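Local coordinates for enoyl-[acyl-carrier-protein] reductase [FMN] (Thermotoga maritima, PDB 5GVJ), which probably reduces the double bond of enoyl-[acyl-carrier-protein] with NADH, using FMN as its cofactor, in fatty acid synthesis, at residues Val136-Met141 against Ile165-Ala170; Gly171-Gly176 against Val190-Arg195. The protein carries 1 engineered substitution. One frame throughout, in Å; residues are numbered along the deposited sequence.

Contact 1 of 2, residues Val136-Met141 against Ile165-Ala170; sequences VIAEGM and IPVIAA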
ATOM      1  N   VAL A 136      -7.950  -8.421  14.297  1.00 14.82           N
ATOM      2  CA  VAL A 136      -6.742  -7.605  14.316  1.00 11.45           C
ATOM      3  C   VAL A 136      -6.870  -6.508  13.286  1.00 14.08           C
ATOM      4  O   VAL A 136      -7.473  -6.695  12.223  1.00 15.87           O
ATOM      5  CB  VAL A 136      -5.452  -8.419  14.063  1.00 13.81           C
ATOM      6  CG1 VAL A 136      -5.268  -9.450  15.143  1.00 17.91           C
ATOM      7  CG2 VAL A 136      -5.489  -9.059  12.688  1.00 15.82           C
ATOM      8  N   ILE A 137      -6.318  -5.353  13.621  1.00 13.59           N
ATOM      9  CA  ILE A 137      -6.176  -4.248  12.695  1.00 14.77           C
ATOM     10  C   ILE A 137      -4.762  -4.331  12.143  1.00 17.91           C
ATOM     11  O   ILE A 137      -3.785  -4.306  12.906  1.00 17.42           O
ATOM     12  CB  ILE A 137      -6.438  -2.898  13.382  1.00 16.82           C
ATOM     13  CG1 ILE A 137      -7.906  -2.789  13.833  1.00 14.22           C
ATOM     14  CG2 ILE A 137      -6.110  -1.745  12.428  1.00 13.70           C
ATOM     15  CD1 ILE A 137      -8.132  -1.822  14.995  1.00 18.68           C
ATOM     16  N   ALA A 138      -4.648  -4.486  10.829  1.00 12.37           N
ATOM     17  CA  ALA A 138      -3.356  -4.508  10.164  1.00 15.04           C
ATOM     18  C   ALA A 138      -3.139  -3.100   9.640  1.00 15.96           C
ATOM     19  O   ALA A 138      -3.829  -2.665   8.719  1.00 15.57           O
ATOM     20  CB  ALA A 138      -3.334  -5.547   9.045  1.00 13.61           C
ATOM     21  N   GLU A 139      -2.219  -2.373  10.249  1.00 15.94           N
ATOM     22  CA  GLU A 139      -2.068  -0.951   9.962  1.00 15.99           C
ATOM     23  C   GLU A 139      -0.809  -0.721   9.138  1.00 16.09           C
ATOM     24  O   GLU A 139       0.305  -0.856   9.654  1.00 16.65           O
ATOM     25  CB  GLU A 139      -2.023  -0.142  11.257  1.00 16.14           C
ATOM     26  CG  GLU A 139      -1.851   1.343  11.014  1.00 17.63           C
ATOM     27  CD  GLU A 139      -1.937   2.141  12.299  1.00 26.04           C
ATOM     28  OE1 GLU A 139      -0.905   2.314  12.975  1.00 28.69           O
ATOM     29  OE2 GLU A 139      -3.050   2.579  12.630  1.00 31.84           O
ATOM     30  N   GLY A 140      -0.987  -0.354   7.868  1.00 17.39           N
ATOM     31  CA  GLY A 140       0.147  -0.047   7.018  1.00 15.18           C
ATOM     32  C   GLY A 140       0.780   1.291   7.353  1.00 17.37           C
ATOM     33  O   GLY A 140       0.155   2.200   7.916  1.00 15.17           O
ATOM     34  N   MET A 141       2.063   1.406   6.995  1.00 15.35           N
ATOM     35  CA  MET A 141       2.875   2.573   7.342  1.00 17.83           C
ATOM     36  C   MET A 141       2.499   3.839   6.575  1.00 16.89           C
ATOM     37  O   MET A 141       3.096   4.887   6.847  1.00 19.18           O
ATOM     38  CB  MET A 141       4.352   2.257   7.116  1.00 19.07           C
ATOM     39  CG  MET A 141       4.661   1.814   5.710  1.00 21.26           C
ATOM     40  SD  MET A 141       5.251   3.208   4.744  1.00 39.69           S
ATOM     41  CE  MET A 141       6.884   3.421   5.467  1.00 36.34           C
ATOM     42  N   ILE A 165      -8.893 -15.326  12.371  1.00 16.39           N
ATOM     43  CA  ILE A 165      -9.768 -14.274  12.900  1.00 16.77           C
ATOM     44  C   ILE A 165      -9.864 -13.170  11.852  1.00 17.53           C
ATOM     45  O   ILE A 165      -8.980 -13.074  10.991  1.00 17.13           O
ATOM     46  CB  ILE A 165      -9.256 -13.716  14.237  1.00 15.09           C
ATOM     47  CG1 ILE A 165      -7.813 -13.221  14.108  1.00 16.47           C
ATOM     48  CG2 ILE A 165      -9.355 -14.769  15.334  1.00 19.52           C
ATOM     49  CD1 ILE A 165      -7.327 -12.435  15.312  1.00 16.89           C
ATOM     50  N   PRO A 166     -10.900 -12.328  11.879  1.00 18.53           N
ATOM     51  CA  PRO A 166     -11.017 -11.274  10.863  1.00 17.83           C
ATOM     52  C   PRO A 166      -9.900 -10.253  10.974  1.00 17.83           C
ATOM     53  O   PRO A 166      -9.412  -9.947  12.064  1.00 15.29           O
ATOM     54  CB  PRO A 166     -12.373 -10.629  11.168  1.00 18.12           C
ATOM     55  CG  PRO A 166     -13.140 -11.690  11.882  1.00 19.08           C
ATOM     56  CD  PRO A 166     -12.107 -12.416  12.718  1.00 15.93           C
ATOM     57  N   VAL A 167      -9.519  -9.709   9.816  1.00 13.61           N
ATOM     58  CA  VAL A 167      -8.506  -8.669   9.713  1.00 12.34           C
ATOM     59  C   VAL A 167      -9.188  -7.372   9.297  1.00 15.71           C
ATOM     60  O   VAL A 167     -10.052  -7.369   8.408  1.00 16.93           O
ATOM     61  CB  VAL A 167      -7.405  -9.063   8.706  1.00 13.26           C
ATOM     62  CG1 VAL A 167      -6.439  -7.901   8.478  1.00 14.41           C
ATOM     63  CG2 VAL A 167      -6.643 -10.293   9.223  1.00 16.05           C
ATOM     64  N   ILE A 168      -8.808  -6.276   9.943  1.00 13.27           N
ATOM     65  CA  ILE A 168      -9.293  -4.947   9.604  1.00 16.50           C
ATOM     66  C   ILE A 168      -8.114  -4.166   9.041  1.00 15.82           C
ATOM     67  O   ILE A 168      -7.043  -4.121   9.659  1.00 15.74           O
ATOM     68  CB  ILE A 168      -9.910  -4.250  10.830  1.00 12.45           C
ATOM     69  CG1 ILE A 168     -11.021  -5.129  11.416  1.00 13.05           C
ATOM     70  CG2 ILE A 168     -10.446  -2.876  10.463  1.00 13.01           C
ATOM     71  CD1 ILE A 168     -11.606  -4.618  12.730  1.00 12.46           C
ATOM     72  N   ALA A 169      -8.292  -3.592   7.853  1.00 14.39           N
ATOM     73  CA  ALA A 169      -7.217  -2.869   7.182  1.00 16.27           C
ATOM     74  C   ALA A 169      -7.241  -1.407   7.606  1.00 14.14           C
ATOM     75  O   ALA A 169      -8.308  -0.794   7.643  1.00 16.45           O
ATOM     76  CB  ALA A 169      -7.366  -2.970   5.668  1.00 12.79           C
ATOM     77  N   ALA A 170      -6.064  -0.859   7.931  1.00 13.58           N
ATOM     78  CA  ALA A 170      -5.919   0.548   8.281  1.00 15.78           C
ATOM     79  C   ALA A 170      -4.696   1.125   7.580  1.00 18.35           C
ATOM     80  O   ALA A 170      -3.678   0.446   7.441  1.00 15.43           O
ATOM     81  CB  ALA A 170      -5.778   0.748   9.793  1.00 14.52           C
TER
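The carbonyl oxygen of Ala170 takes the N-H of Gly140 at 2.8 Å from O to N, with the donor tilted 21° from the carbonyl plane. Glu139 CA makes a longer C-H contact with the same oxygen, and Thr152 adds a weak bond from its hydroxyl. This closes the C-terminal end of two neighbouring parallel strands of a TIM barrel, linked by a beta-alpha-beta crossover through helix 152-162. Upstream, Val136 O accepts Ile168 N at 2.7 Å, and Ile168 O accepts Ala138 N at the same length of 2.7 Å. Side chains alternate between two faces. Val136, Ala138 and Val167 pack on helix 152-162, and Ala138 CB lies 3.9 Å from Val167 CG1. Ile137, Glu139, Ile168 and Ala170 point into the barrel. There the CG2 branch of Ile137, turned away from its backbone N, reaches across to Ala170 CB at 3.6 Å. Ile137 also rests on Ile116 and Val118 of strand 114-119. Glu139, an FMN-binding residue, sets its CB 4.1 Å from Ala170 CB. At the strand entrance Ile165 crosses Val136 at about a right angle, its CD1 3.6 Å from Val136 CG1.

Contact 2 of 2, residues Gly171-Gly176 against Val190-Arg195; sequences GGIADG and VQMGTR
The backbone of Ile173 passes that of Met192 with their CA atoms 5.6 Å apart, and waters rather than direct hydrogen bonds join the two segments. One water accepts from Gly171 N and Ile173 N and donates to Gln191 O, so three bonds hold it. A second donates to Ile173 O and accepts from Arg195 N. The side chain of Ile173 enters between Val190 and Met192. Its CD1 lies 3.9 Å from Val190 CG1. Its CG2 meets Met192 CE at 3.6 Å, and the two side chains cross at about a right angle. Met192 is extended beyond CG (chi3 -171°), which carries CE past the Ile173 carbonyl. With an alanine in its place CG, SD and CE are gone, and a gap would probably open between Ile173 CG2 and Ile297 of helix 290-309. Gly172, Gln191, Gly193 and Thr194 are FMN-binding residues. They lie where the last two barrel strands end, consistent with the phosphate-binding end of FMN-dependent TIM barrels. Ala174 CB faces Arg195 CB at 4.1 Å. The Arg195 chain bends at chi2 (68°), which brings CD to 3.5 Å from Ala174 O; a second bend at chi3 (-92°) turns the guanidinium. A third water lies at its edge and in its plane, bridging Arg195 NH1 to that oxygen; NH2 bonds Glu286 O and Ala198 O. Asp175 N-caps helix 176-185, its OD1 taking Gly178 N, while OD2 forms a salt bridge with Arg161 and a hydrogen bond with Asn157, both of the second subunit.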
ATOM      1  N   GLY A 171      -4.796   2.389   7.173  1.00 18.02           N
ATOM      2  CA  GLY A 171      -3.713   3.076   6.510  1.00 15.24           C
ATOM      3  C   GLY A 171      -3.954   3.178   5.021  1.00 17.86           C
ATOM      4  O   GLY A 171      -3.972   2.156   4.324  1.00 15.31           O
ATOM      5  N   GLY A 172      -4.144   4.405   4.528  1.00 15.05           N
ATOM      6  CA  GLY A 172      -4.339   4.659   3.116  1.00 13.63           C
ATOM      7  C   GLY A 172      -5.761   4.524   2.620  1.00 16.34           C
ATOM      8  O   GLY A 172      -5.990   4.614   1.412  1.00 15.57           O
ATOM      9  N   ILE A 173      -6.732   4.321   3.504  1.00 13.38           N
ATOM     10  CA  ILE A 173      -8.095   4.037   3.090  1.00 13.59           C
ATOM     11  C   ILE A 173      -8.944   5.262   3.376  1.00 15.48           C
ATOM     12  O   ILE A 173      -9.100   5.657   4.535  1.00 16.34           O
ATOM     13  CB  ILE A 173      -8.652   2.797   3.801  1.00 16.45           C
ATOM     14  CG1 ILE A 173      -7.699   1.616   3.590  1.00 15.76           C
ATOM     15  CG2 ILE A 173     -10.028   2.472   3.247  1.00 18.22           C
ATOM     16  CD1 ILE A 173      -7.846   0.532   4.610  1.00 17.01           C
ATOM     17  N   ALA A 174      -9.508   5.854   2.328  1.00 15.74           N
ATOM     18  CA  ALA A 174     -10.375   7.006   2.537  1.00 15.35           C
ATOM     19  C   ALA A 174     -11.607   6.999   1.641  1.00 15.63           C
ATOM     20  O   ALA A 174     -12.330   8.003   1.613  1.00 15.00           O
ATOM     21  CB  ALA A 174      -9.598   8.311   2.325  1.00 14.64           C
ATOM     22  N   ASP A 175     -11.879   5.915   0.915  1.00 13.38           N
ATOM     23  CA  ASP A 175     -13.002   5.905  -0.018  1.00 14.92           C
ATOM     24  C   ASP A 175     -13.421   4.464  -0.302  1.00 17.04           C
ATOM     25  O   ASP A 175     -12.804   3.504   0.176  1.00 16.20           O
ATOM     26  CB  ASP A 175     -12.662   6.664  -1.307  1.00 17.62           C
ATOM     27  CG  ASP A 175     -11.398   6.154  -1.972  1.00 15.64           C
ATOM     28  OD1 ASP A 175     -11.078   4.952  -1.813  1.00 15.72           O
ATOM     29  OD2 ASP A 175     -10.732   6.958  -2.656  1.00 18.70           O
ATOM     30  N   GLY A 176     -14.482   4.327  -1.107  1.00 14.31           N
ATOM     31  CA  GLY A 176     -15.042   3.013  -1.378  1.00 15.10           C
ATOM     32  C   GLY A 176     -14.128   2.138  -2.214  1.00 17.94           C
ATOM     33  O   GLY A 176     -14.112   0.913  -2.043  1.00 18.50           O
ATOM     34  N   VAL A 190     -12.594  -1.914   7.358  1.00 14.83           N
ATOM     35  CA  VAL A 190     -11.549  -0.918   7.162  1.00 13.16           C
ATOM     36  C   VAL A 190     -11.634   0.118   8.270  1.00 16.07           C
ATOM     37  O   VAL A 190     -12.712   0.414   8.788  1.00 16.05           O
ATOM     38  CB  VAL A 190     -11.634  -0.234   5.775  1.00 14.15           C
ATOM     39  CG1 VAL A 190     -11.292  -1.238   4.661  1.00 14.76           C
ATOM     40  CG2 VAL A 190     -13.013   0.375   5.546  1.00 15.30           C
ATOM     41  N   GLN A 191     -10.482   0.670   8.622  1.00 15.35           N
ATOM     42  CA  GLN A 191     -10.385   1.766   9.572  1.00 15.33           C
ATOM     43  C   GLN A 191      -9.817   2.965   8.823  1.00 16.69           C
ATOM     44  O   GLN A 191      -8.830   2.827   8.095  1.00 16.82           O
ATOM     45  CB  GLN A 191      -9.507   1.375  10.765  1.00 14.39           C
ATOM     46  CG  GLN A 191      -9.331   2.479  11.779  1.00 16.42           C
ATOM     47  CD  GLN A 191      -8.511   2.014  12.956  1.00 23.08           C
ATOM     48  OE1 GLN A 191      -7.458   1.396  12.777  1.00 18.04           O
ATOM     49  NE2 GLN A 191      -9.005   2.272  14.171  1.00 17.08           N
ATOM     50  N   MET A 192     -10.466   4.135   8.957  1.00 17.20           N
ATOM     51  CA  MET A 192     -10.136   5.303   8.128  1.00 16.43           C
ATOM     52  C   MET A 192      -9.923   6.513   9.026  1.00 20.35           C
ATOM     53  O   MET A 192     -10.788   7.394   9.088  1.00 19.89           O
ATOM     54  CB  MET A 192     -11.242   5.585   7.102  1.00 18.50           C
ATOM     55  CG  MET A 192     -11.645   4.435   6.208  1.00 19.67           C
ATOM     56  SD  MET A 192     -12.732   5.113   4.932  1.00 24.97           S
ATOM     57  CE  MET A 192     -13.327   3.632   4.137  1.00 21.57           C
ATOM     58  N   GLY A 193      -8.772   6.577   9.688  1.00 15.49           N
ATOM     59  CA  GLY A 193      -8.557   7.640  10.655  1.00 16.39           C
ATOM     60  C   GLY A 193      -8.628   9.039  10.068  1.00 19.23           C
ATOM     61  O   GLY A 193      -9.428   9.871  10.521  1.00 16.03           O
ATOM     62  N   THR A 194      -7.817   9.302   9.040  1.00 15.73           N
ATOM     63  CA  THR A 194      -7.750  10.657   8.497  1.00 16.57           C
ATOM     64  C   THR A 194      -9.080  11.068   7.870  1.00 17.18           C
ATOM     65  O   THR A 194      -9.524  12.211   8.046  1.00 17.14           O
ATOM     66  CB  THR A 194      -6.592  10.766   7.496  1.00 18.55           C
ATOM     67  OG1 THR A 194      -5.349  10.549   8.184  1.00 18.58           O
ATOM     68  CG2 THR A 194      -6.558  12.146   6.846  1.00 14.93           C
ATOM     69  N   ARG A 195      -9.765  10.136   7.197  1.00 14.68           N
ATOM     70  CA  ARG A 195     -11.041  10.465   6.565  1.00 13.12           C
ATOM     71  C   ARG A 195     -12.069  10.956   7.586  1.00 16.05           C
ATOM     72  O   ARG A 195     -12.825  11.901   7.314  1.00 15.59           O
ATOM     73  CB  ARG A 195     -11.575   9.250   5.801  1.00 13.95           C
ATOM     74  CG  ARG A 195     -12.972   9.433   5.195  1.00 14.69           C
ATOM     75  CD  ARG A 195     -12.984  10.457   4.042  1.00 14.59           C
ATOM     76  NE  ARG A 195     -13.284  11.820   4.487  1.00 15.59           N
ATOM     77  CZ  ARG A 195     -13.523  12.847   3.668  1.00 18.61           C
ATOM     78  NH1 ARG A 195     -13.468  12.690   2.338  1.00 13.74           N
ATOM     79  NH2 ARG A 195     -13.800  14.047   4.182  1.00 14.49           N
TER
HETATM   80  O   HOH W   1      -6.970   4.179   6.485  1.00 13.29           O
HETATM   81  O   HOH W   2      -8.521   7.804   6.031  1.00 18.56           O
HETATM   82  O   HOH W   3     -12.789  10.366   0.564  1.00 24.64           O

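In the fold
Contact 1 comes first along the chain, and contact 2 begins directly where it ends, at Gly171 after strand 167-170. Their centres are about 12 Å apart. Both belong to the parallel barrel sheet, in which strand 167-170 lies between strands 136-139 and 189-191. Gln191 joins them: its N is 2.8 Å from Ala169 O, a probable hydrogen bond, and its side chain packs against Ile137 and Ala170. Contact 1 is strand pairing within the barrel wall. Contact 2 ties the loop leading into helix 176-185 to the next strand and helix 193-197. Together they gather FMN-binding residues from three successive strand ends, although this chain holds no FMN in the model.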